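Local coordinates for putative transcriptional regulator protein, LacI family (Rhizobium etli, PDB 3MIZ), which probably binds regulatory DNA as a transcriptional repressor, as LacI-family members do, the part present here being a periplasmic-binding-protein-like portion that probably senses an effector, at residues Leu171-Pro176 with Glu180-Phe185; Ile137-Ile142 with Glu147-Ala152; Thr199-Gly204 with Ile210-Ala215; Glu190-Asp195 with Met217-Arg222; Val230-Phe235 with Val280-Val285. One frame throughout, in Å; residues are numbered along the deposited sequence.

Interaction 1: Leu171-Pro176 with Glu180-Phe185; sequences LGMDGP and ENNYVF
Met173 and Asp174 pair with Asn182 and Asn181 in a short antiparallel beta hairpin at the edge of a mixed sheet in the periplasmic-binding-protein-like fold. Its backbone bonds come first: Asp174 and Asn181 form the hydrogen-bonded pair, Asn181 N giving to Asp174 O at 2.8 Å and Asp174 N returning a bond to Asn181 O, and Tyr183 N adds a third to Gly172 O at 2.9 Å. Met173 and Asn182 make the neighbouring non-hydrogen-bonded pair, their side chains on the other face of the sheet from those of Asp174 and Asn181.

Van der Waals and CH-pi contacts come next. The Tyr183 ring lies with one face over the Gly172-Met173 peptide, and Met173 CA makes an off-centre CH-pi contact, 4.2 Å from its centroid. Gly172, without a side chain, suits the closeness of Val184 CG2. The bent selenomethionine chain brings SE to 3.4 Å from Glu180 OE2, an oxygen that is hydrogen-bonded to Asn140 ND2.

Among polar side chains, Asn182 OD1 accepts from Val184 N in an Asx turn and from Gln211. Asp174 holds CG between its backbone N and carbonyl carbon (chi1 54°), bringing OD2 to the ring edge, where Tyr183 OH donates to it at 2.6 Å from above the carboxylate plane.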
# COMPACT_ATOMS: atom_id res chain seq x y z
N LEU A 171 21.89 8.05 6.36
CA LEU A 171 20.48 8.03 6.73
C LEU A 171 19.74 8.50 5.50
O LEU A 171 20.25 9.32 4.73
CB LEU A 171 20.19 9.00 7.88
CG LEU A 171 20.66 8.61 9.28
CD1 LEU A 171 20.42 9.78 10.24
CD2 LEU A 171 19.90 7.37 9.74
N GLY A 172 18.52 8.00 5.30
CA GLY A 172 17.74 8.42 4.16
C GLY A 172 16.48 9.14 4.63
O GLY A 172 15.81 9.81 3.85
N MSE A 173 16.18 9.02 5.91
CA MSE A 173 14.99 9.65 6.45
C MSE A 173 15.00 9.61 7.97
O MSE A 173 15.78 8.88 8.58
CB MSE A 173 13.76 8.89 5.98
CG MSE A 173 13.71 7.52 6.60
SE MSE A 173 12.17 6.54 6.06
CE MSE A 173 12.70 6.15 4.22
N ASP A 174 14.11 10.39 8.56
CA ASP A 174 13.97 10.45 10.01
C ASP A 174 12.66 11.13 10.34
O ASP A 174 12.04 11.75 9.49
CB ASP A 174 15.16 11.19 10.64
CG ASP A 174 15.36 12.58 10.06
OD1 ASP A 174 14.42 13.40 10.10
OD2 ASP A 174 16.48 12.85 9.57
N GLY A 175 12.24 11.02 11.59
CA GLY A 175 10.99 11.64 11.99
C GLY A 175 9.93 10.59 12.26
O GLY A 175 10.23 9.40 12.34
N PRO A 176 8.66 11.01 12.43
CA PRO A 176 7.56 10.07 12.70
C PRO A 176 7.37 9.10 11.54
O PRO A 176 7.35 9.50 10.38
CB PRO A 176 6.35 11.00 12.86
CG PRO A 176 6.97 12.31 13.30
CD PRO A 176 8.18 12.40 12.42
N GLU A 180 7.78 10.99 7.67
CA GLU A 180 9.17 11.38 7.80
C GLU A 180 9.66 12.51 6.92
O GLU A 180 9.03 12.90 5.93
CB GLU A 180 10.07 10.16 7.54
CG GLU A 180 9.87 9.04 8.53
CD GLU A 180 9.18 7.84 7.92
OE1 GLU A 180 8.25 8.03 7.11
OE2 GLU A 180 9.56 6.70 8.28
N ASN A 181 10.80 13.04 7.34
CA ASN A 181 11.51 14.08 6.62
C ASN A 181 12.27 13.09 5.73
O ASN A 181 13.08 12.32 6.22
CB ASN A 181 12.43 14.81 7.60
CG ASN A 181 13.44 15.70 6.93
OD1 ASN A 181 13.27 16.13 5.79
ND2 ASN A 181 14.51 16.00 7.66
N ASN A 182 11.98 13.09 4.44
CA ASN A 182 12.59 12.13 3.53
C ASN A 182 13.57 12.72 2.53
O ASN A 182 13.21 13.58 1.73
CB ASN A 182 11.46 11.37 2.82
CG ASN A 182 11.97 10.25 1.94
OD1 ASN A 182 12.78 10.47 1.04
ND2 ASN A 182 11.49 9.03 2.20
N TYR A 183 14.82 12.25 2.57
CA TYR A 183 15.86 12.76 1.67
C TYR A 183 16.67 11.64 1.03
O TYR A 183 17.89 11.78 0.84
CB TYR A 183 16.80 13.70 2.44
CG TYR A 183 17.14 13.24 3.85
CD1 TYR A 183 16.29 13.52 4.91
CD2 TYR A 183 18.30 12.49 4.11
CE1 TYR A 183 16.57 13.07 6.21
CE2 TYR A 183 18.59 12.04 5.40
CZ TYR A 183 17.72 12.33 6.44
OH TYR A 183 17.98 11.88 7.72
N VAL A 184 16.00 10.55 0.68
CA VAL A 184 16.68 9.40 0.08
C VAL A 184 17.36 9.78 -1.24
O VAL A 184 18.53 9.46 -1.45
CB VAL A 184 15.69 8.23 -0.18
CG1 VAL A 184 16.44 7.03 -0.72
CG2 VAL A 184 14.97 7.85 1.12
N PHE A 185 16.63 10.46 -2.12
CA PHE A 185 17.19 10.86 -3.41
C PHE A 185 18.46 11.69 -3.24
O PHE A 185 19.48 11.43 -3.89
CB PHE A 185 16.16 11.68 -4.20
CG PHE A 185 16.68 12.19 -5.52
CD1 PHE A 185 16.77 11.34 -6.63
CD2 PHE A 185 17.11 13.51 -5.66
CE1 PHE A 185 17.27 11.79 -7.84
CE2 PHE A 185 17.62 13.97 -6.87
CZ PHE A 185 17.70 13.11 -7.96

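Interaction 2: Ile137-Ile142 with Glu147-Ala152; sequences IRLNPI and ELRLDA
Arg138 and Leu150 form the close part of this contact, inside a beta-alpha-beta unit in which strand 134-138 leads through a loop into helix 144-160 and on to strand 167-174. Leu150 sets CD2 over one face of the Arg138 guanidinium, 3.3 Å above its plane and displaced toward the rim, with NE the nearest atom at 3.4 Å. A leucine methyl suits this place because the flat face of a guanidinium makes few hydrogen bonds and accepts apolar cover. The arginine reaches it by a bend at chi3 (61°), and Leu171 packs against the same side chain.

The remainder is looser. Leu139 CD2 comes no nearer than 4.0 Å to NH1 of Arg149, whose long extended chain spends its charge elsewhere: on a salt bridge to Asp115, a hydrogen bond to Gly204 O and a cation-pi contact with Phe232. At the partly exposed side, Pro141 follows Asn140, whose OD1 accepts from Ile142 N in an Asx turn, and only brushes the Glu147 carboxylate. That carboxylate lies near the edge of the Arg138 guanidinium, the two planes 69° apart. Their salt bridge includes a weak hydrogen bond, Arg138 NH2 to Glu147 OE1 at 3.5 Å.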
# COMPACT_ATOMS: atom_id res chain seq x y z
N ILE A 137 21.74 2.81 2.49
CA ILE A 137 20.96 3.98 2.86
C ILE A 137 19.89 3.48 3.84
O ILE A 137 19.01 2.68 3.49
CB ILE A 137 20.35 4.66 1.63
CG1 ILE A 137 21.47 5.05 0.65
CG2 ILE A 137 19.62 5.92 2.04
CD1 ILE A 137 20.99 5.82 -0.56
N ARG A 138 20.03 3.94 5.08
CA ARG A 138 19.19 3.55 6.20
C ARG A 138 17.72 3.94 6.25
O ARG A 138 17.34 5.08 5.96
CB ARG A 138 19.83 4.05 7.50
CG ARG A 138 21.25 3.56 7.72
CD ARG A 138 21.90 4.31 8.87
NE ARG A 138 21.19 4.11 10.13
CZ ARG A 138 21.52 4.72 11.27
NH1 ARG A 138 22.54 5.56 11.30
NH2 ARG A 138 20.84 4.46 12.38
N LEU A 139 16.91 2.97 6.65
CA LEU A 139 15.48 3.17 6.83
C LEU A 139 15.38 3.89 8.18
O LEU A 139 16.35 3.90 8.96
CB LEU A 139 14.78 1.81 6.91
CG LEU A 139 13.28 1.74 7.18
CD1 LEU A 139 12.50 2.39 6.05
CD2 LEU A 139 12.86 0.28 7.34
N ASN A 140 14.23 4.51 8.45
CA ASN A 140 13.98 5.24 9.69
C ASN A 140 14.58 4.52 10.91
O ASN A 140 14.15 3.42 11.25
CB ASN A 140 12.48 5.41 9.90
CG ASN A 140 12.15 6.50 10.91
OD1 ASN A 140 12.89 6.73 11.87
ND2 ASN A 140 11.03 7.17 10.71
N PRO A 141 15.56 5.14 11.58
CA PRO A 141 16.23 4.56 12.76
C PRO A 141 15.31 4.21 13.93
O PRO A 141 15.67 3.41 14.80
CB PRO A 141 17.25 5.63 13.15
CG PRO A 141 17.57 6.28 11.85
CD PRO A 141 16.21 6.41 11.19
N ILE A 142 14.12 4.81 13.97
CA ILE A 142 13.18 4.53 15.05
C ILE A 142 12.67 3.10 14.91
O ILE A 142 12.24 2.47 15.89
CB ILE A 142 11.98 5.50 15.03
CG1 ILE A 142 11.10 5.27 16.26
CG2 ILE A 142 11.15 5.28 13.77
CD1 ILE A 142 9.93 6.24 16.38
N GLU A 147 17.19 -0.98 12.19
CA GLU A 147 18.44 -1.12 12.93
C GLU A 147 18.99 -2.53 12.85
O GLU A 147 20.21 -2.72 12.74
CB GLU A 147 18.23 -0.74 14.40
CG GLU A 147 19.44 -0.09 15.06
CD GLU A 147 19.86 1.21 14.39
OE1 GLU A 147 19.01 1.87 13.74
OE2 GLU A 147 21.04 1.59 14.52
N LEU A 148 18.12 -3.53 12.90
CA LEU A 148 18.59 -4.91 12.82
C LEU A 148 19.19 -5.22 11.44
O LEU A 148 20.16 -5.96 11.34
CB LEU A 148 17.45 -5.89 13.09
CG LEU A 148 16.89 -5.85 14.51
CD1 LEU A 148 15.75 -6.86 14.63
CD2 LEU A 148 18.00 -6.17 15.50
N ARG A 149 18.61 -4.65 10.39
CA ARG A 149 19.14 -4.88 9.05
C ARG A 149 20.52 -4.23 8.93
O ARG A 149 21.41 -4.76 8.26
CB ARG A 149 18.19 -4.30 8.00
CG ARG A 149 16.82 -4.94 8.05
CD ARG A 149 15.82 -4.25 7.14
NE ARG A 149 14.47 -4.75 7.39
CZ ARG A 149 13.38 -4.33 6.76
NH1 ARG A 149 13.47 -3.40 5.82
NH2 ARG A 149 12.21 -4.85 7.06
N LEU A 150 20.68 -3.09 9.58
CA LEU A 150 21.95 -2.36 9.56
C LEU A 150 22.98 -3.12 10.39
O LEU A 150 24.15 -3.20 10.03
CB LEU A 150 21.76 -0.95 10.11
CG LEU A 150 23.05 -0.12 10.27
CD1 LEU A 150 23.73 0.08 8.91
CD2 LEU A 150 22.71 1.21 10.90
N ASP A 151 22.53 -3.69 11.51
CA ASP A 151 23.44 -4.46 12.36
C ASP A 151 24.02 -5.61 11.53
O ASP A 151 25.21 -5.92 11.63
CB ASP A 151 22.72 -5.06 13.57
CG ASP A 151 22.34 -4.03 14.62
OD1 ASP A 151 22.95 -2.94 14.67
OD2 ASP A 151 21.44 -4.35 15.43
N ALA A 152 23.16 -6.23 10.73
CA ALA A 152 23.57 -7.36 9.90
C ALA A 152 24.56 -6.93 8.84
O ALA A 152 25.56 -7.60 8.60
CB ALA A 152 22.35 -7.99 9.24

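Interaction 3: Thr199-Gly204 with Ile210-Ala215; sequences TAIMSG and IQIYIA
Strand 200-203 faces helix 206-217 across a wide backbone gap, the nearest CA atoms being those of Ser203 and Ile212, 7.7 Å apart, and side chains fill the space. Ile212 spans most of it: its CB points at the strand, and its two branches serve different partners. With CG1 anti to the carbonyl carbon (chi1 -58°) and the chain extended beyond, CD1 runs out to Ser203, lying 3.5 Å from its OG. The shorter branch, CG2, meets CG2 of Ile201 at 4.2 Å, a methyl-to-methyl contact.

Here the parallel strands of the core sheet in this lobe of the periplasmic-binding-protein-like fold are covered by a helix that follows strand 200-203 directly in sequence. Alternation along the strand turns Ile201 and Ser203 to the helix, while Met202 goes to the other face and packs on helix 115-127. Beta-branching suits Ile201 to the strand, while Ile212 suits its place by offering two apolar branches to the sheet. Ser203 is small enough for Ile212 to come close, and its hydroxyl, though beside a methyl group, is satisfied by a hydrogen bond with Asn205 O just beyond the strand. Ile212 also reaches Ile229, on the neighbouring strand 228-230, and Ile201 packs on Leu192 and Met191 of helix 184-192.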
# COMPACT_ATOMS: atom_id res chain seq x y z
N THR A 199 30.02 0.34 -5.76
CA THR A 199 29.59 -0.44 -6.92
C THR A 199 28.22 -1.07 -6.67
O THR A 199 27.56 -1.51 -7.61
CB THR A 199 30.61 -1.56 -7.26
OG1 THR A 199 30.68 -2.50 -6.18
CG2 THR A 199 31.99 -0.97 -7.50
N ALA A 200 27.82 -1.11 -5.41
CA ALA A 200 26.53 -1.67 -5.03
C ALA A 200 25.95 -0.82 -3.90
O ALA A 200 26.69 -0.29 -3.07
CB ALA A 200 26.68 -3.13 -4.56
N ILE A 201 24.63 -0.66 -3.91
CA ILE A 201 23.96 0.11 -2.86
C ILE A 201 22.79 -0.70 -2.36
O ILE A 201 21.96 -1.20 -3.14
CB ILE A 201 23.44 1.48 -3.36
CG1 ILE A 201 24.61 2.41 -3.67
CG2 ILE A 201 22.58 2.15 -2.25
CD1 ILE A 201 24.20 3.77 -4.22
N MSE A 202 22.73 -0.87 -1.04
CA MSE A 202 21.66 -1.62 -0.43
C MSE A 202 20.69 -0.59 0.10
O MSE A 202 21.08 0.31 0.85
CB MSE A 202 22.18 -2.48 0.71
CG MSE A 202 23.03 -3.64 0.26
SE MSE A 202 23.45 -4.81 1.73
CE MSE A 202 21.77 -5.68 1.96
N SER A 203 19.44 -0.71 -0.31
CA SER A 203 18.40 0.21 0.12
C SER A 203 17.74 -0.30 1.39
O SER A 203 17.44 -1.49 1.52
CB SER A 203 17.35 0.36 -0.99
OG SER A 203 16.34 1.27 -0.62
N GLY A 204 17.50 0.62 2.33
CA GLY A 204 16.86 0.26 3.59
C GLY A 204 15.69 -0.66 3.31
O GLY A 204 15.51 -1.67 3.99
N ILE A 210 13.13 3.22 -5.08
CA ILE A 210 12.61 4.03 -6.17
C ILE A 210 13.48 5.28 -6.34
O ILE A 210 13.87 5.63 -7.44
CB ILE A 210 11.16 4.48 -5.93
CG1 ILE A 210 10.22 3.27 -5.89
CG2 ILE A 210 10.71 5.42 -7.06
CD1 ILE A 210 8.81 3.61 -5.39
N GLN A 211 13.76 5.96 -5.22
CA GLN A 211 14.57 7.18 -5.26
C GLN A 211 16.02 6.94 -5.64
O GLN A 211 16.66 7.80 -6.26
CB GLN A 211 14.50 7.90 -3.92
CG GLN A 211 13.09 8.39 -3.59
CD GLN A 211 13.05 9.23 -2.33
OE1 GLN A 211 13.70 10.28 -2.26
NE2 GLN A 211 12.29 8.78 -1.34
N ILE A 212 16.56 5.78 -5.25
CA ILE A 212 17.94 5.43 -5.56
C ILE A 212 18.08 5.10 -7.06
O ILE A 212 19.10 5.39 -7.68
CB ILE A 212 18.41 4.23 -4.69
CG1 ILE A 212 18.26 4.60 -3.21
CG2 ILE A 212 19.87 3.90 -4.99
CD1 ILE A 212 18.52 3.46 -2.25
N TYR A 213 17.06 4.47 -7.63
CA TYR A 213 17.09 4.14 -9.06
C TYR A 213 17.13 5.45 -9.83
O TYR A 213 17.93 5.61 -10.76
CB TYR A 213 15.83 3.38 -9.48
CG TYR A 213 15.97 1.88 -9.53
CD1 TYR A 213 16.39 1.15 -8.41
CD2 TYR A 213 15.63 1.17 -10.68
CE1 TYR A 213 16.46 -0.24 -8.44
CE2 TYR A 213 15.69 -0.22 -10.72
CZ TYR A 213 16.10 -0.92 -9.59
OH TYR A 213 16.14 -2.29 -9.62
N ILE A 214 16.27 6.39 -9.45
CA ILE A 214 16.19 7.68 -10.12
C ILE A 214 17.47 8.48 -9.92
O ILE A 214 17.96 9.13 -10.85
CB ILE A 214 14.96 8.48 -9.64
CG1 ILE A 214 13.68 7.68 -9.97
CG2 ILE A 214 14.92 9.86 -10.31
CD1 ILE A 214 12.41 8.38 -9.61
N ALA A 215 18.02 8.43 -8.71
CA ALA A 215 19.26 9.14 -8.43
C ALA A 215 20.38 8.63 -9.35
O ALA A 215 21.11 9.42 -9.94
CB ALA A 215 19.65 8.93 -6.97

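Interaction 4: Glu190-Asp195 with Met217-Arg222; sequences EMLKQD and MALGLR
Leu192 and Leu219 meet most closely here, with CD1 of Leu219 lying 3.7 Å from CB of Leu192. The same methyl also touches the aliphatic part of Lys193, 4.0 Å from its CG, so that Leu219 bridges two successive residues; the lysine and leucine side chains cross at about a right angle. Lysine suits this exposed place because its methylene groups can lie on a leucine while its chain, bent at chi3 (-64°), carries the ammonium onward. A second apolar contact lies deeper: CD2 of Leu192 is 4.0 Å from CD1 of Leu221, the two leucines meeting at a slant.

Leu219 lies in, and Leu221 just after, a turn that positions both. Residues Met217 to Gly220 form this type I beta turn, closed by Gly220 N to Met217 O at 2.9 Å, and with the bond from Leu221 N to Ala216 O this makes a Schellman motif ending helix 206-217. Gly220, at positive phi (81°), is the C-prime residue, a conformation glycine adopts easily, and the chain reversal leaves leucines on either side of it directed at Leu192.

Farther out, Arg197 packs on both Leu192 and Leu221. The contact thus joins the C-terminal part of helix 184-192 to the end of helix 206-217, beside strand 200-203, whose Ile201 packs on Leu192, while Met217 and Ala218 touch the second subunit.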
# COMPACT_ATOMS: atom_id res chain seq x y z
N GLU A 190 24.42 12.17 -3.42
CA GLU A 190 25.70 12.53 -2.81
C GLU A 190 26.62 11.32 -2.79
O GLU A 190 27.81 11.41 -3.12
CB GLU A 190 25.47 13.04 -1.39
CG GLU A 190 26.73 13.53 -0.67
CD GLU A 190 27.45 14.64 -1.42
OE1 GLU A 190 26.77 15.58 -1.90
OE2 GLU A 190 28.69 14.57 -1.54
N MSE A 191 26.06 10.17 -2.41
CA MSE A 191 26.80 8.92 -2.32
C MSE A 191 27.37 8.47 -3.66
O MSE A 191 28.50 7.98 -3.74
CB MSE A 191 25.87 7.83 -1.77
CG MSE A 191 26.52 6.49 -1.54
SE MSE A 191 25.24 5.20 -0.85
CE MSE A 191 25.06 5.92 0.94
N LEU A 192 26.59 8.64 -4.72
CA LEU A 192 27.01 8.23 -6.05
C LEU A 192 27.95 9.23 -6.73
O LEU A 192 28.58 8.91 -7.75
CB LEU A 192 25.78 8.00 -6.93
CG LEU A 192 24.96 6.76 -6.56
CD1 LEU A 192 23.58 6.81 -7.22
CD2 LEU A 192 25.72 5.51 -7.00
N LYS A 193 28.05 10.43 -6.18
CA LYS A 193 28.92 11.44 -6.75
C LYS A 193 30.29 11.41 -6.09
O LYS A 193 31.20 12.13 -6.49
CB LYS A 193 28.30 12.83 -6.62
CG LYS A 193 27.16 13.08 -7.61
CD LYS A 193 26.77 14.54 -7.68
CE LYS A 193 26.21 15.05 -6.37
NZ LYS A 193 25.73 16.46 -6.48
N GLN A 194 30.43 10.58 -5.06
CA GLN A 194 31.69 10.44 -4.35
C GLN A 194 32.76 10.01 -5.34
O GLN A 194 32.47 9.35 -6.34
CB GLN A 194 31.58 9.37 -3.26
CG GLN A 194 30.63 9.71 -2.12
CD GLN A 194 30.57 8.59 -1.09
OE1 GLN A 194 30.20 7.46 -1.41
NE2 GLN A 194 30.94 8.90 0.15
N ASP A 195 34.01 10.38 -5.06
CA ASP A 195 35.12 10.02 -5.93
C ASP A 195 35.29 8.50 -5.93
O ASP A 195 35.56 7.90 -6.97
CB ASP A 195 36.40 10.72 -5.46
CG ASP A 195 36.32 12.23 -5.63
OD1 ASP A 195 36.22 12.69 -6.79
OD2 ASP A 195 36.36 12.95 -4.61
N MSE A 217 20.13 6.86 -12.32
CA MSE A 217 19.85 7.14 -13.73
C MSE A 217 20.00 8.62 -14.07
O MSE A 217 20.40 8.97 -15.18
CB MSE A 217 18.44 6.65 -14.10
CG MSE A 217 18.28 5.16 -13.96
SE MSE A 217 16.48 4.56 -14.36
CE MSE A 217 16.65 4.43 -16.29
N ALA A 218 19.68 9.48 -13.11
CA ALA A 218 19.78 10.91 -13.32
C ALA A 218 21.24 11.33 -13.49
O ALA A 218 21.52 12.45 -13.95
CB ALA A 218 19.15 11.66 -12.15
N LEU A 219 22.16 10.45 -13.13
CA LEU A 219 23.60 10.72 -13.25
C LEU A 219 24.19 9.95 -14.41
O LEU A 219 25.41 9.89 -14.57
CB LEU A 219 24.33 10.34 -11.95
CG LEU A 219 24.04 11.15 -10.69
CD1 LEU A 219 24.71 10.48 -9.50
CD2 LEU A 219 24.54 12.57 -10.85
N GLY A 220 23.32 9.34 -15.22
CA GLY A 220 23.77 8.58 -16.37
C GLY A 220 24.26 7.18 -16.07
O GLY A 220 24.82 6.52 -16.95
N LEU A 221 24.06 6.71 -14.85
CA LEU A 221 24.50 5.37 -14.49
C LEU A 221 23.44 4.33 -14.86
O LEU A 221 22.25 4.58 -14.72
CB LEU A 221 24.79 5.29 -12.98
CG LEU A 221 25.94 6.19 -12.49
CD1 LEU A 221 26.03 6.14 -10.97
CD2 LEU A 221 27.24 5.72 -13.12
N ARG A 222 23.90 3.18 -15.36
CA ARG A 222 23.01 2.09 -15.74
C ARG A 222 22.96 1.18 -14.52
O ARG A 222 23.99 0.90 -13.90
CB ARG A 222 23.58 1.33 -16.94
CG ARG A 222 23.90 2.23 -18.12
CD ARG A 222 24.55 1.47 -19.27
NE ARG A 222 24.87 2.36 -20.38
CZ ARG A 222 25.36 1.96 -21.55
NH1 ARG A 222 25.59 0.67 -21.78
NH2 ARG A 222 25.62 2.85 -22.51

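Interaction 5: Val230-Phe235 with Val280-Val285; sequences VGFDDF and VSCKLV
Val285, Phe232 and Asp234 bury the most surface here, closely followed by Cys282, and they form two separate pairs. In the first, Phe232 CZ approaches SG of Cys282 at 4.3 Å. The CB of Phe232 starts away from the strand, yet the length of the side chain carries the far end of the ring back to it. The sulfur stands 5.4 Å from the ring centroid and 72° off the ring normal, an oblique sulfur-aromatic contact. Cysteine suits this buried spot, since a thiol is small and polarisable and packs readily against an aromatic ring. Phe232 has a further role, for Arg149 makes a cation-pi contact with it.

In the second pair Val285 turns its CG2 methyl to OD2 of Asp234, a loose approach of 4.3 Å. Asp234 lies at left-handed backbone angles, phi 61°, in the loop that leads from strand 228-230 to helix 236-239. A buried carboxylate needs partners, and its OD1 has them in a salt bridge with Arg287 and a hydrogen bond with Thr239; these probably stabilise the charged form. Valine, compact and beta-branched, suits the strand beside it.

The contact joins two sheets of the periplasmic-binding-protein-like fold: the loop after strand 228-230, an outermost strand of its sheet within the chain, meets strand 277-285 of the other. Strand 248-250 lies alongside: Ala249 packs on Phe232 and Ala250 on both Asp234 and Val285.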
# COMPACT_ATOMS: atom_id res chain seq x y z
N VAL A 230 19.97 -3.42 -4.40
CA VAL A 230 19.12 -4.46 -3.82
C VAL A 230 18.23 -3.76 -2.79
O VAL A 230 18.60 -2.71 -2.26
CB VAL A 230 19.94 -5.60 -3.15
CG1 VAL A 230 20.82 -6.30 -4.21
CG2 VAL A 230 20.82 -5.05 -2.03
N GLY A 231 17.05 -4.30 -2.54
CA GLY A 231 16.16 -3.68 -1.58
C GLY A 231 15.83 -4.60 -0.42
O GLY A 231 16.63 -5.47 -0.08
N PHE A 232 14.66 -4.40 0.19
CA PHE A 232 14.22 -5.25 1.28
C PHE A 232 12.71 -5.13 1.46
O PHE A 232 12.17 -4.02 1.39
CB PHE A 232 14.93 -4.85 2.59
CG PHE A 232 15.06 -5.98 3.58
CD1 PHE A 232 13.93 -6.57 4.13
CD2 PHE A 232 16.32 -6.45 3.94
CE1 PHE A 232 14.04 -7.63 5.04
CE2 PHE A 232 16.45 -7.51 4.85
CZ PHE A 232 15.31 -8.10 5.40
N ASP A 233 12.06 -6.28 1.67
CA ASP A 233 10.62 -6.43 1.91
C ASP A 233 9.87 -7.22 0.83
O ASP A 233 8.95 -7.98 1.13
CB ASP A 233 9.90 -5.08 1.99
CG ASP A 233 10.27 -4.26 3.21
OD1 ASP A 233 11.08 -4.71 4.05
OD2 ASP A 233 9.74 -3.14 3.30
N ASP A 234 10.28 -7.01 -0.42
CA ASP A 234 9.62 -7.54 -1.61
C ASP A 234 8.22 -6.96 -1.64
O ASP A 234 7.22 -7.69 -1.67
CB ASP A 234 9.56 -9.07 -1.71
CG ASP A 234 9.15 -9.53 -3.13
OD1 ASP A 234 9.48 -8.82 -4.10
OD2 ASP A 234 8.50 -10.59 -3.27
N PHE A 235 8.16 -5.64 -1.59
CA PHE A 235 6.91 -4.89 -1.65
C PHE A 235 6.59 -4.91 -3.14
O PHE A 235 7.13 -4.12 -3.90
CB PHE A 235 7.16 -3.45 -1.15
CG PHE A 235 5.96 -2.55 -1.21
CD1 PHE A 235 4.67 -3.05 -1.04
CD2 PHE A 235 6.12 -1.18 -1.40
CE1 PHE A 235 3.56 -2.19 -1.05
CE2 PHE A 235 5.02 -0.32 -1.41
CZ PHE A 235 3.74 -0.83 -1.24
N VAL A 280 10.62 -16.50 11.46
CA VAL A 280 10.59 -17.02 10.10
C VAL A 280 11.58 -16.29 9.19
O VAL A 280 11.62 -15.07 9.16
CB VAL A 280 9.17 -16.91 9.51
CG1 VAL A 280 9.15 -17.44 8.08
CG2 VAL A 280 8.18 -17.66 10.38
N SER A 281 12.37 -17.06 8.45
CA SER A 281 13.36 -16.49 7.55
C SER A 281 12.79 -15.64 6.42
O SER A 281 11.63 -15.79 6.04
CB SER A 281 14.22 -17.61 6.95
OG SER A 281 13.41 -18.51 6.21
N CYS A 282 13.61 -14.74 5.90
CA CYS A 282 13.24 -13.89 4.78
C CYS A 282 13.89 -14.52 3.55
O CYS A 282 15.09 -14.79 3.56
CB CYS A 282 13.77 -12.47 4.97
SG CYS A 282 13.02 -11.59 6.36
N LYS A 283 13.11 -14.76 2.51
CA LYS A 283 13.63 -15.37 1.30
C LYS A 283 14.31 -14.38 0.37
O LYS A 283 13.73 -13.35 0.04
CB LYS A 283 12.50 -16.07 0.54
CG LYS A 283 11.89 -17.25 1.26
CD LYS A 283 10.72 -17.84 0.48
CE LYS A 283 10.13 -19.06 1.18
NZ LYS A 283 8.94 -19.59 0.46
N LEU A 284 15.53 -14.68 -0.04
CA LEU A 284 16.23 -13.81 -0.97
C LEU A 284 15.59 -14.04 -2.33
O LEU A 284 15.54 -15.17 -2.81
CB LEU A 284 17.72 -14.15 -1.01
CG LEU A 284 18.62 -13.37 -1.96
CD1 LEU A 284 18.24 -11.91 -1.97
CD2 LEU A 284 20.06 -13.55 -1.54
N VAL A 285 15.07 -12.97 -2.93
CA VAL A 285 14.42 -13.07 -4.24
C VAL A 285 15.37 -12.48 -5.26
O VAL A 285 15.52 -11.26 -5.36
CB VAL A 285 13.09 -12.28 -4.27
CG1 VAL A 285 12.44 -12.42 -5.64
CG2 VAL A 285 12.17 -12.79 -3.17

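Overall arrangement
Interactions 1, 2 and 3 all draw on neighbouring strands of one mixed sheet, 1 as a hairpin and 2 and 3 by packing a helix against a strand, while interaction 5 joins the loop beyond an outermost strand to a second sheet. Interactions 3 and 5 are buried, and their contacts are mostly apolar; interactions 1, 2 and 4 are partly exposed. Interaction 1, at the sheet edge, is richest in hydrogen bonds, interaction 2 mixes charge with apolar cover, and interaction 4, far from the chain's centre, rests on leucines. Interactions 1 and 4 share helix 184-192, and interaction 3 is nested in the chain loop that interaction 4 closes. Asn140 links 1 and 2, Gln211 links 1 and 3, and Arg149 ties 2 to 3 and 5.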